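Local coordinates for putative isochorismatase (Bordetella bronchiseptica, PDB 3UAO), which catalyses the hydrolysis of maleamate to maleate and ammonia, a step in the bacterial degradation of nicotinate (vitamin B3), at residues P40-Y45 with G184-V189; G133-R138 with A151-Q156; D179-G184 with Q211-V216. All blocks are in the same frame, centred on the assembly; numbering follows the deposited sequence.

Contact 1: residues P40-Y45 with G184-V189; sequences PLKAPY and GFRPLV
Arg186 reaches across to the 40-45 loop and lies between Pro40 and Lys42, one of which it meets with its guanidinium edge and the other with a face. At the edge, NH1 of Arg186 donates a hydrogen bond of 2.9 Å to the carbonyl O of Pro40. The acceptor lies near the guanidinium plane, but the donor stands above the carbonyl plane, 37° out of it, and the N-H...O angle is a bent 149°. CB of Lys42 sits over one guanidinium face, 4.0 Å from Arg186 NE, and also packs on the CD methylene. The arginine chain is extended from CG to NE, which carries its charged end over the loop. Lys42, also stretched out, runs obliquely across it and ends with NZ 5.1 Å from Arg186 NH2, two like charges that are near but not touching. Farther along the strand the chemistry becomes purely apolar: CD2 of Leu41 meets CD1 of Leu188 at 3.8 Å, the two side chains crossing at about a right angle. A branched leucine suits each place, since Leu188 is buried and Leu41 closes over it from the loop. Ile107 of a neighbouring subunit packs on Pro40 and Arg186. The arrangement fastens the lead-in to strand 45-50 against the start of strand 186-195, at the N-terminal ends of two strands that flank strand 161-167 in the parallel sheet of the Rossmann-like isochorismatase fold.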
ATOM      1  N   PRO A  40     -20.843  15.090   3.416  1.00 21.47           N
ATOM      2  CA  PRO A  40     -22.019  14.416   3.967  1.00 22.20           C
ATOM      3  C   PRO A  40     -21.608  13.171   4.737  1.00 21.43           C
ATOM      4  O   PRO A  40     -20.723  12.457   4.296  1.00 20.63           O
ATOM      5  CB  PRO A  40     -22.826  14.030   2.703  1.00 23.18           C
ATOM      6  CG  PRO A  40     -22.427  15.044   1.688  1.00 23.09           C
ATOM      7  CD  PRO A  40     -20.974  15.303   1.961  1.00 22.60           C
ATOM      8  N   LEU A  41     -22.235  12.927   5.880  1.00 21.84           N
ATOM      9  CA  LEU A  41     -21.934  11.738   6.676  1.00 21.84           C
ATOM     10  C   LEU A  41     -22.692  10.559   6.150  1.00 23.20           C
ATOM     11  O   LEU A  41     -23.781  10.731   5.615  1.00 24.65           O
ATOM     12  CB  LEU A  41     -22.323  11.959   8.123  1.00 21.91           C
ATOM     13  CG  LEU A  41     -21.267  12.567   9.017  1.00 19.67           C
ATOM     14  CD1 LEU A  41     -20.367  13.552   8.291  1.00 18.59           C
ATOM     15  CD2 LEU A  41     -21.964  13.176  10.210  1.00 18.62           C
ATOM     16  N   LYS A  42     -22.143   9.357   6.339  1.00 24.29           N
ATOM     17  CA  LYS A  42     -22.746   8.131   5.799  1.00 24.84           C
ATOM     18  C   LYS A  42     -22.338   6.844   6.537  1.00 24.87           C
ATOM     19  O   LYS A  42     -21.164   6.509   6.639  1.00 24.35           O
ATOM     20  CB  LYS A  42     -22.349   8.004   4.331  1.00 25.64           C
ATOM     21  CG  LYS A  42     -23.277   7.163   3.494  1.00 26.82           C
ATOM     22  CD  LYS A  42     -22.558   6.668   2.257  1.00 28.28           C
ATOM     23  CE  LYS A  42     -23.411   5.663   1.438  1.00 29.42           C
ATOM     24  NZ  LYS A  42     -22.580   5.094   0.356  1.00 23.98           N
ATOM     25  N   ALA A  43     -23.345   6.117   7.006  1.00 25.69           N
ATOM     26  CA  ALA A  43     -23.193   4.842   7.689  1.00 25.31           C
ATOM     27  C   ALA A  43     -22.821   3.796   6.664  1.00 25.03           C
ATOM     28  O   ALA A  43     -23.035   4.025   5.485  1.00 25.36           O
ATOM     29  CB  ALA A  43     -24.509   4.459   8.374  1.00 26.35           C
ATOM     30  N   PRO A  44     -22.257   2.650   7.100  1.00 24.52           N
ATOM     31  CA  PRO A  44     -21.906   2.341   8.500  1.00 23.83           C
ATOM     32  C   PRO A  44     -20.791   3.231   9.015  1.00 21.98           C
ATOM     33  O   PRO A  44     -19.920   3.623   8.243  1.00 20.63           O
ATOM     34  CB  PRO A  44     -21.446   0.858   8.451  1.00 23.42           C
ATOM     35  CG  PRO A  44     -21.987   0.322   7.198  1.00 24.47           C
ATOM     36  CD  PRO A  44     -22.097   1.467   6.229  1.00 25.28           C
ATOM     37  N   TYR A  45     -20.831   3.546  10.305  1.00 21.31           N
ATOM     38  CA  TYR A  45     -19.762   4.319  10.944  1.00 20.58           C
ATOM     39  C   TYR A  45     -18.737   3.456  11.652  1.00 20.16           C
ATOM     40  O   TYR A  45     -19.002   2.321  12.018  1.00 21.81           O
ATOM     41  CB  TYR A  45     -20.315   5.290  11.967  1.00 20.39           C
ATOM     42  CG  TYR A  45     -21.280   6.238  11.371  1.00 20.81           C
ATOM     43  CD1 TYR A  45     -20.836   7.282  10.619  1.00 20.15           C
ATOM     44  CD2 TYR A  45     -22.670   6.074  11.551  1.00 23.16           C
ATOM     45  CE1 TYR A  45     -21.725   8.154  10.047  1.00 22.84           C
ATOM     46  CE2 TYR A  45     -23.561   6.923  10.977  1.00 21.25           C
ATOM     47  CZ  TYR A  45     -23.080   7.972  10.227  1.00 21.56           C
ATOM     48  OH  TYR A  45     -23.928   8.853   9.617  1.00 24.60           O
ATOM     49  N   GLY A 184     -10.612   5.791   0.717  1.00 12.27           N
ATOM     50  CA  GLY A 184     -12.033   5.673   0.433  1.00 11.92           C
ATOM     51  C   GLY A 184     -13.039   5.857   1.556  1.00 12.23           C
ATOM     52  O   GLY A 184     -14.228   5.617   1.347  1.00 12.87           O
ATOM     53  N   PHE A 185     -12.599   6.312   2.733  1.00 12.18           N
ATOM     54  CA  PHE A 185     -13.501   6.540   3.887  1.00 11.77           C
ATOM     55  C   PHE A 185     -13.773   8.036   4.116  1.00 12.04           C
ATOM     56  O   PHE A 185     -12.917   8.875   3.928  1.00 12.69           O
ATOM     57  CB  PHE A 185     -12.934   5.871   5.157  1.00 11.03           C
ATOM     58  CG  PHE A 185     -12.468   4.444   4.924  1.00 11.53           C
ATOM     59  CD1 PHE A 185     -13.369   3.413   4.803  1.00 13.81           C
ATOM     60  CD2 PHE A 185     -11.147   4.156   4.788  1.00 14.15           C
ATOM     61  CE1 PHE A 185     -12.981   2.108   4.532  1.00 13.38           C
ATOM     62  CE2 PHE A 185     -10.730   2.837   4.552  1.00 14.82           C
ATOM     63  CZ  PHE A 185     -11.664   1.814   4.420  1.00 14.39           C
ATOM     64  N   ARG A 186     -14.967   8.380   4.561  1.00 13.04           N
ATOM     65  CA  ARG A 186     -15.281   9.789   4.863  1.00 13.34           C
ATOM     66  C   ARG A 186     -14.754   9.999   6.260  1.00 14.24           C
ATOM     67  O   ARG A 186     -15.290   9.369   7.190  1.00 14.52           O
ATOM     68  CB  ARG A 186     -16.787  10.021   4.807  1.00 12.94           C
ATOM     69  CG  ARG A 186     -17.348   9.823   3.394  1.00 13.71           C
ATOM     70  CD  ARG A 186     -18.818   9.471   3.381  1.00 15.20           C
ATOM     71  NE  ARG A 186     -19.264   9.176   2.031  1.00 15.76           N
ATOM     72  CZ  ARG A 186     -19.977   9.993   1.260  1.00 18.14           C
ATOM     73  NH1 ARG A 186     -20.390  11.182   1.673  1.00 19.50           N
ATOM     74  NH2 ARG A 186     -20.310   9.604   0.048  1.00 17.79           N
ATOM     75  N   PRO A 187     -13.677  10.813   6.421  1.00 13.83           N
ATOM     76  CA  PRO A 187     -13.228  11.059   7.779  1.00 14.11           C
ATOM     77  C   PRO A 187     -14.087  12.116   8.472  1.00 14.94           C
ATOM     78  O   PRO A 187     -14.469  13.125   7.857  1.00 15.08           O
ATOM     79  CB  PRO A 187     -11.768  11.573   7.613  1.00 14.05           C
ATOM     80  CG  PRO A 187     -11.469  11.502   6.071  1.00 15.31           C
ATOM     81  CD  PRO A 187     -12.838  11.521   5.434  1.00 14.37           C
ATOM     82  N   LEU A 188     -14.390  11.865   9.752  1.00 15.33           N
ATOM     83  CA  LEU A 188     -15.064  12.813  10.623  1.00 15.12           C
ATOM     84  C   LEU A 188     -14.103  13.098  11.783  1.00 15.07           C
ATOM     85  O   LEU A 188     -13.987  12.309  12.731  1.00 13.78           O
ATOM     86  CB  LEU A 188     -16.371  12.205  11.143  1.00 15.62           C
ATOM     87  CG  LEU A 188     -17.484  13.141  11.629  1.00 17.01           C
ATOM     88  CD1 LEU A 188     -18.715  12.333  12.023  1.00 12.19           C
ATOM     89  CD2 LEU A 188     -17.035  14.076  12.753  1.00 15.23           C
ATOM     90  N   VAL A 189     -13.399  14.224  11.701  1.00 15.12           N
ATOM     91  CA  VAL A 189     -12.448  14.599  12.740  1.00 15.13           C
ATOM     92  C   VAL A 189     -13.167  15.239  13.936  1.00 16.53           C
ATOM     93  O   VAL A 189     -13.769  16.300  13.834  1.00 18.10           O
ATOM     94  CB  VAL A 189     -11.346  15.501  12.201  1.00 15.24           C
ATOM     95  CG1 VAL A 189     -10.352  15.844  13.316  1.00 14.56           C
ATOM     96  CG2 VAL A 189     -10.637  14.778  11.037  1.00 13.06           C
TER

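Contact 2: residues G133-R138 with A151-Q156; sequences GEYVVR and AAWLAQ. With ACT (acetate ion), chain J.
An offset aromatic stack joins Tyr135, on the outermost strand 135-139 of the parallel sheet, to Trp153 of helix 150-156 in this Rossmann-like α/β fold. The tyrosine ring faces the five-membered ring of the indole, with centroids 4.1 Å apart and planes inclined by only 18°. Both side chains have CG anti to the backbone N (chi1 -179° in Tyr135, -169° in Trp153), and they slide past each other in opposite directions. This displacement also brings a methylene over the indole: CB of Tyr135 lies 3.6 Å from the centroid of the five-membered ring of Trp153, a CH-pi contact. Large flat residues suit the site because they fill the space between helix and sheet edge with broad surfaces. The indole N-H is used elsewhere, NE1 of Trp153 donating to the carbonyl O of Ala100 in a neighbouring subunit, so the stacked tryptophan also takes part in the assembly. NE2 of Gln156, one turn on, donates to Gly102 O of that neighbouring subunit and, only weakly, to an acetate ion, probably from the crystallisation liquor. At the indole's six-membered end, Gly133 O lies in the ring plane, 3.7 Å from CZ2 of Trp153.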
ATOM      1  N   GLY A 133     -13.042  -7.400  20.112  1.00 29.79           N
ATOM      2  CA  GLY A 133     -13.453  -7.130  18.723  1.00 28.34           C
ATOM      3  C   GLY A 133     -12.957  -5.803  18.165  1.00 26.62           C
ATOM      4  O   GLY A 133     -13.147  -5.506  16.990  1.00 25.96           O
ATOM      5  N   GLU A 134     -12.343  -5.010  19.031  1.00 25.12           N
ATOM      6  CA  GLU A 134     -11.812  -3.725  18.673  1.00 23.39           C
ATOM      7  C   GLU A 134     -10.329  -3.918  18.354  1.00 22.10           C
ATOM      8  O   GLU A 134      -9.590  -4.550  19.119  1.00 21.21           O
ATOM      9  CB  GLU A 134     -11.981  -2.731  19.820  1.00 23.97           C
ATOM     10  CG  GLU A 134     -13.422  -2.399  20.171  1.00 24.03           C
ATOM     11  CD  GLU A 134     -13.532  -1.422  21.327  1.00 24.38           C
ATOM     12  OE1 GLU A 134     -12.487  -1.039  21.906  1.00 21.77           O
ATOM     13  OE2 GLU A 134     -14.679  -1.049  21.657  1.00 25.81           O
ATOM     14  N   TYR A 135      -9.914  -3.349  17.224  1.00 20.02           N
ATOM     15  CA  TYR A 135      -8.683  -3.715  16.581  1.00 18.98           C
ATOM     16  C   TYR A 135      -7.587  -2.785  17.022  1.00 18.85           C
ATOM     17  O   TYR A 135      -7.769  -1.561  17.018  1.00 19.49           O
ATOM     18  CB  TYR A 135      -8.870  -3.644  15.058  1.00 18.71           C
ATOM     19  CG  TYR A 135      -7.672  -4.035  14.236  1.00 16.28           C
ATOM     20  CD1 TYR A 135      -6.894  -5.132  14.567  1.00 15.70           C
ATOM     21  CD2 TYR A 135      -7.325  -3.323  13.124  1.00 15.54           C
ATOM     22  CE1 TYR A 135      -5.801  -5.479  13.820  1.00 13.76           C
ATOM     23  CE2 TYR A 135      -6.236  -3.673  12.373  1.00 14.96           C
ATOM     24  CZ  TYR A 135      -5.485  -4.766  12.721  1.00 15.53           C
ATOM     25  OH  TYR A 135      -4.383  -5.113  11.950  1.00 16.52           O
ATOM     26  N   VAL A 136      -6.453  -3.358  17.416  1.00 17.85           N
ATOM     27  CA  VAL A 136      -5.302  -2.576  17.869  1.00 16.60           C
ATOM     28  C   VAL A 136      -4.297  -2.662  16.760  1.00 16.08           C
ATOM     29  O   VAL A 136      -3.740  -3.708  16.487  1.00 15.87           O
ATOM     30  CB  VAL A 136      -4.697  -3.123  19.190  1.00 17.14           C
ATOM     31  CG1 VAL A 136      -3.560  -2.248  19.692  1.00 13.76           C
ATOM     32  CG2 VAL A 136      -5.808  -3.284  20.265  1.00 19.09           C
ATOM     33  N   VAL A 137      -4.077  -1.553  16.085  1.00 16.41           N
ATOM     34  CA  VAL A 137      -3.152  -1.550  15.008  1.00 16.01           C
ATOM     35  C   VAL A 137      -1.867  -0.910  15.519  1.00 16.04           C
ATOM     36  O   VAL A 137      -1.887   0.122  16.191  1.00 15.74           O
ATOM     37  CB  VAL A 137      -3.748  -0.917  13.721  1.00 16.31           C
ATOM     38  CG1 VAL A 137      -4.461   0.280  14.004  1.00 17.07           C
ATOM     39  CG2 VAL A 137      -2.663  -0.619  12.720  1.00 16.74           C
ATOM     40  N   ARG A 138      -0.750  -1.594  15.228  1.00 16.03           N
ATOM     41  CA  ARG A 138       0.578  -1.185  15.627  1.00 15.20           C
ATOM     42  C   ARG A 138       1.267  -0.636  14.431  1.00 14.69           C
ATOM     43  O   ARG A 138       1.136  -1.169  13.331  1.00 14.95           O
ATOM     44  CB  ARG A 138       1.368  -2.367  16.137  1.00 16.58           C
ATOM     45  CG  ARG A 138       1.003  -2.800  17.576  1.00 17.10           C
ATOM     46  CD  ARG A 138       1.259  -4.295  17.732  1.00 16.32           C
ATOM     47  NE  ARG A 138       0.965  -4.764  19.076  1.00 16.80           N
ATOM     48  CZ  ARG A 138      -0.122  -5.454  19.446  1.00 16.95           C
ATOM     49  NH1 ARG A 138      -1.062  -5.800  18.565  1.00 13.79           N
ATOM     50  NH2 ARG A 138      -0.243  -5.832  20.728  1.00 17.05           N
ATOM     51  N   ALA A 151      -6.824  -0.278   6.479  1.00 12.43           N
ATOM     52  CA  ALA A 151      -7.734  -0.086   5.345  1.00 13.00           C
ATOM     53  C   ALA A 151      -8.557  -1.353   5.146  1.00 13.97           C
ATOM     54  O   ALA A 151      -9.748  -1.296   4.972  1.00 15.16           O
ATOM     55  CB  ALA A 151      -6.998   0.248   4.082  1.00 12.44           C
ATOM     56  N   ALA A 152      -7.908  -2.500   5.157  1.00 14.21           N
ATOM     57  CA  ALA A 152      -8.594  -3.747   4.810  1.00 14.11           C
ATOM     58  C   ALA A 152      -9.531  -4.200   5.952  1.00 14.40           C
ATOM     59  O   ALA A 152     -10.608  -4.770   5.701  1.00 14.67           O
ATOM     60  CB  ALA A 152      -7.579  -4.830   4.443  1.00 13.52           C
ATOM     61  N   TRP A 153      -9.150  -3.895   7.201  1.00 14.23           N
ATOM     62  CA  TRP A 153      -9.989  -4.183   8.365  1.00 12.90           C
ATOM     63  C   TRP A 153     -11.281  -3.432   8.253  1.00 13.57           C
ATOM     64  O   TRP A 153     -12.360  -3.982   8.514  1.00 15.71           O
ATOM     65  CB  TRP A 153      -9.261  -3.792   9.635  1.00 13.10           C
ATOM     66  CG  TRP A 153      -9.889  -4.269  10.885  1.00 11.03           C
ATOM     67  CD1 TRP A 153      -9.719  -5.465  11.470  1.00 11.83           C
ATOM     68  CD2 TRP A 153     -10.761  -3.532  11.724  1.00 12.16           C
ATOM     69  NE1 TRP A 153     -10.451  -5.546  12.629  1.00 11.80           N
ATOM     70  CE2 TRP A 153     -11.103  -4.361  12.806  1.00 12.34           C
ATOM     71  CE3 TRP A 153     -11.302  -2.249  11.666  1.00 11.14           C
ATOM     72  CZ2 TRP A 153     -11.964  -3.951  13.813  1.00 12.31           C
ATOM     73  CZ3 TRP A 153     -12.152  -1.843  12.672  1.00 11.43           C
ATOM     74  CH2 TRP A 153     -12.468  -2.693  13.728  1.00 12.38           C
ATOM     75  N   LEU A 154     -11.188  -2.167   7.843  1.00 13.40           N
ATOM     76  CA  LEU A 154     -12.358  -1.307   7.683  1.00 12.67           C
ATOM     77  C   LEU A 154     -13.198  -1.716   6.455  1.00 12.99           C
ATOM     78  O   LEU A 154     -14.423  -1.828   6.543  1.00 13.55           O
ATOM     79  CB  LEU A 154     -11.940   0.167   7.600  1.00 11.75           C
ATOM     80  CG  LEU A 154     -11.287   0.749   8.851  1.00 11.30           C
ATOM     81  CD1 LEU A 154     -10.615   2.123   8.547  1.00 11.27           C
ATOM     82  CD2 LEU A 154     -12.266   0.885  10.018  1.00 12.35           C
ATOM     83  N   ALA A 155     -12.542  -1.925   5.323  1.00 11.96           N
ATOM     84  CA  ALA A 155     -13.200  -2.409   4.114  1.00 12.44           C
ATOM     85  C   ALA A 155     -14.064  -3.656   4.363  1.00 13.77           C
ATOM     86  O   ALA A 155     -15.223  -3.735   3.951  1.00 13.99           O
ATOM     87  CB  ALA A 155     -12.128  -2.732   3.060  1.00 11.99           C
ATOM     88  N   GLN A 156     -13.470  -4.643   5.027  1.00 14.70           N
ATOM     89  CA  GLN A 156     -14.143  -5.888   5.299  1.00 15.88           C
ATOM     90  C   GLN A 156     -15.429  -5.644   6.047  1.00 15.97           C
ATOM     91  O   GLN A 156     -16.419  -6.297   5.792  1.00 16.97           O
ATOM     92  CB  GLN A 156     -13.262  -6.828   6.121  1.00 16.27           C
ATOM     93  CG  GLN A 156     -13.957  -8.144   6.454  1.00 17.58           C
ATOM     94  CD  GLN A 156     -13.069  -9.110   7.207  1.00 17.50           C
ATOM     95  OE1 GLN A 156     -11.911  -9.208   6.916  1.00 17.32           O
ATOM     96  NE2 GLN A 156     -13.629  -9.817   8.191  1.00 20.25           N
TER
HETATM   97  C   ACT J 216     -17.132  -8.990   9.924  1.00 18.01           C
HETATM   98  O   ACT J 216     -16.037  -8.985  10.606  1.00 16.35           O
HETATM   99  OXT ACT J 216     -16.988  -9.066   8.630  1.00 17.29           O
HETATM  100  CH3 ACT J 216     -18.499  -8.871  10.615  1.00 15.05           C

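Contact 3: residues D179-G184 with Q211-V216; sequences DAMSAG and QKYAAV
Met181 presses its thioether against Tyr213, and nearly all of the contact is concentrated in this one pair. The sulfur approaches the ring at its edge: SD of Met181 lies 3.7 Å from CD1 of Tyr213 and 5.0 Å from the ring centroid, 80° off the ring normal. This is a Met-aromatic contact of the edge type. The methionine chain leaves helix 174-182 with CG anti to the backbone N (chi1 -172°), stays extended through chi2 and bends at chi3 (71°), so that CE too comes within 4.0 Å of Tyr213 CD1. The sulfur also rests on the backbone, 3.8 Å from the carbonyl O of Lys212. An unbranched, flexible side chain suits this place, because it can follow both ring edge and main chain. On the tyrosine's own side, CB of Lys212 lies over the centre of one ring face.

Beyond Met181 and its partners the two segments do not touch, but strands 186-195 and 215-217, into which they lead, pair side by side in the sheet. Gly184, with a positive phi, ends the helix in a Schellman motif; a CB there would jam against the carbonyl O of Ala183. On the looser side, Lys212 leads its ammonium group away from Met181 to the vicinity of an acetate ion, and NZ makes a weak hydrogen bond to Ser170 O of a neighbouring subunit. Pro142 of that subunit packs on Met181. The chemistry implies a hold by dispersion and weak sulfur-aromatic attraction, the directional bonds being made elsewhere, in the same chain and in the neighbouring subunit.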
ATOM      1  N   ASP A 179      -4.912   9.768   5.087  1.00 11.53           N
ATOM      2  CA  ASP A 179      -4.902   8.375   4.571  1.00 10.99           C
ATOM      3  C   ASP A 179      -6.275   7.775   4.419  1.00 11.13           C
ATOM      4  O   ASP A 179      -6.559   7.038   3.416  1.00 11.72           O
ATOM      5  CB  ASP A 179      -4.013   7.440   5.403  1.00 10.60           C
ATOM      6  CG  ASP A 179      -2.530   7.414   4.903  1.00  9.93           C
ATOM      7  OD1 ASP A 179      -2.263   7.817   3.758  1.00  9.06           O
ATOM      8  OD2 ASP A 179      -1.639   6.934   5.643  1.00  8.98           O
ATOM      9  N   ALA A 180      -7.124   8.088   5.402  1.00 10.22           N
ATOM     10  CA  ALA A 180      -8.449   7.528   5.499  1.00  9.58           C
ATOM     11  C   ALA A 180      -9.216   7.989   4.317  1.00  9.77           C
ATOM     12  O   ALA A 180      -9.904   7.244   3.647  1.00 10.48           O
ATOM     13  CB  ALA A 180      -9.113   7.996   6.787  1.00  9.71           C
ATOM     14  N   MET A 181      -9.087   9.266   4.063  1.00 10.18           N
ATOM     15  CA  MET A 181      -9.692   9.890   2.899  1.00 10.46           C
ATOM     16  C   MET A 181      -9.186   9.177   1.643  1.00 10.05           C
ATOM     17  O   MET A 181      -9.959   8.701   0.811  1.00 10.66           O
ATOM     18  CB  MET A 181      -9.311  11.372   2.817  1.00 10.02           C
ATOM     19  CG  MET A 181     -10.089  12.044   1.732  1.00 10.62           C
ATOM     20  SD  MET A 181      -9.330  13.578   1.257  1.00 12.19           S
ATOM     21  CE  MET A 181      -7.877  12.970   0.401  1.00 10.26           C
ATOM     22  N   SER A 182      -7.881   9.130   1.527  1.00  9.85           N
ATOM     23  CA  SER A 182      -7.277   8.528   0.388  1.00  9.91           C
ATOM     24  C   SER A 182      -7.773   7.074   0.187  1.00  9.98           C
ATOM     25  O   SER A 182      -8.155   6.721  -0.902  1.00 10.56           O
ATOM     26  CB  SER A 182      -5.770   8.634   0.505  1.00  9.69           C
ATOM     27  OG  SER A 182      -5.370   9.986   0.691  1.00  9.69           O
ATOM     28  N   ALA A 183      -7.871   6.297   1.252  1.00  9.84           N
ATOM     29  CA  ALA A 183      -8.351   4.913   1.206  1.00 10.26           C
ATOM     30  C   ALA A 183      -9.839   4.716   0.874  1.00 11.69           C
ATOM     31  O   ALA A 183     -10.291   3.583   0.763  1.00 13.02           O
ATOM     32  CB  ALA A 183      -8.025   4.227   2.517  1.00  9.76           C
ATOM     33  N   GLY A 184     -10.612   5.791   0.717  1.00 12.27           N
ATOM     34  CA  GLY A 184     -12.033   5.673   0.433  1.00 11.92           C
ATOM     35  C   GLY A 184     -13.039   5.857   1.556  1.00 12.23           C
ATOM     36  O   GLY A 184     -14.228   5.617   1.347  1.00 12.87           O
ATOM     37  N   GLN A 211     -10.486  22.024   5.292  1.00 14.97           N
ATOM     38  CA  GLN A 211     -10.526  22.678   3.998  1.00 14.79           C
ATOM     39  C   GLN A 211     -10.485  21.653   2.911  1.00 14.37           C
ATOM     40  O   GLN A 211     -11.011  21.871   1.850  1.00 15.06           O
ATOM     41  CB  GLN A 211      -9.380  23.636   3.886  1.00 14.93           C
ATOM     42  CG  GLN A 211      -9.660  24.958   3.259  1.00 17.91           C
ATOM     43  CD  GLN A 211     -10.790  25.779   3.863  1.00 21.46           C
ATOM     44  OE1 GLN A 211     -10.849  26.006   5.070  1.00 21.07           O
ATOM     45  NE2 GLN A 211     -11.686  26.258   2.999  1.00 21.32           N
ATOM     46  N   LYS A 212      -9.916  20.487   3.204  1.00 14.18           N
ATOM     47  CA  LYS A 212      -9.461  19.554   2.182  1.00 12.78           C
ATOM     48  C   LYS A 212      -9.784  18.059   2.379  1.00 12.75           C
ATOM     49  O   LYS A 212      -9.838  17.303   1.410  1.00 14.63           O
ATOM     50  CB  LYS A 212      -7.944  19.702   2.086  1.00 12.68           C
ATOM     51  CG  LYS A 212      -7.425  21.042   1.512  1.00 11.45           C
ATOM     52  CD  LYS A 212      -5.927  21.193   1.807  1.00 11.49           C
ATOM     53  CE  LYS A 212      -5.334  22.499   1.292  1.00 11.55           C
ATOM     54  NZ  LYS A 212      -3.876  22.617   1.557  1.00 11.29           N
ATOM     55  N   TYR A 213      -9.965  17.607   3.602  1.00 11.68           N
ATOM     56  CA  TYR A 213      -9.794  16.196   3.901  1.00 10.86           C
ATOM     57  C   TYR A 213     -10.866  15.527   4.743  1.00 11.18           C
ATOM     58  O   TYR A 213     -10.908  14.293   4.787  1.00 11.23           O
ATOM     59  CB  TYR A 213      -8.487  15.993   4.644  1.00 10.75           C
ATOM     60  CG  TYR A 213      -7.263  16.456   3.925  1.00 10.11           C
ATOM     61  CD1 TYR A 213      -7.068  16.162   2.594  1.00 10.19           C
ATOM     62  CD2 TYR A 213      -6.287  17.155   4.583  1.00 10.08           C
ATOM     63  CE1 TYR A 213      -5.957  16.597   1.934  1.00 11.94           C
ATOM     64  CE2 TYR A 213      -5.164  17.577   3.928  1.00 10.71           C
ATOM     65  CZ  TYR A 213      -4.991  17.289   2.605  1.00 11.75           C
ATOM     66  OH  TYR A 213      -3.844  17.702   1.918  1.00 15.83           O
ATOM     67  N   ALA A 214     -11.697  16.294   5.440  1.00 11.51           N
ATOM     68  CA  ALA A 214     -12.607  15.681   6.430  1.00 12.69           C
ATOM     69  C   ALA A 214     -13.787  16.554   6.754  1.00 13.63           C
ATOM     70  O   ALA A 214     -13.765  17.763   6.551  1.00 13.91           O
ATOM     71  CB  ALA A 214     -11.866  15.346   7.713  1.00 12.05           C
ATOM     72  N   ALA A 215     -14.836  15.915   7.237  1.00 14.83           N
ATOM     73  CA  ALA A 215     -15.852  16.634   8.023  1.00 15.61           C
ATOM     74  C   ALA A 215     -15.242  16.800   9.427  1.00 15.64           C
ATOM     75  O   ALA A 215     -14.618  15.889   9.967  1.00 14.95           O
ATOM     76  CB  ALA A 215     -17.179  15.864   8.065  1.00 14.97           C
ATOM     77  N   VAL A 216     -15.401  18.002   9.971  1.00 17.40           N
ATOM     78  CA  VAL A 216     -14.771  18.443  11.225  1.00 17.21           C
ATOM     79  C   VAL A 216     -15.830  19.086  12.139  1.00 18.48           C
ATOM     80  O   VAL A 216     -16.383  20.131  11.838  1.00 19.00           O
ATOM     81  CB  VAL A 216     -13.623  19.467  10.937  1.00 16.68           C
ATOM     82  CG1 VAL A 216     -13.091  20.123  12.246  1.00 16.32           C
ATOM     83  CG2 VAL A 216     -12.513  18.798  10.205  1.00 12.48           C
TER

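In the fold
The run from Gly184 to Val189, a short loop and the start of strand 186-195, touches both other contacts. Contacts 1 and 3, with centres 9 Å apart, share Gly184; their segments alternate along the chain, and Pro187 O receives a probable hydrogen bond of 2.9 Å from Ala215 N. Contact 2 lies towards the other edge of the sheet, its centre 16 Å from contact 1 and 18 Å from contact 3, yet Phe185 CZ packs on Leu154 CB at 3.6 Å. The oxidised Cys172, an S-hydroxycysteine, probably corresponds to the family's nucleophile. It lies just before helix 174-182, and Ser170 and Gly171 of a neighbouring subunit meet contact 3 at Lys212 and Tyr213.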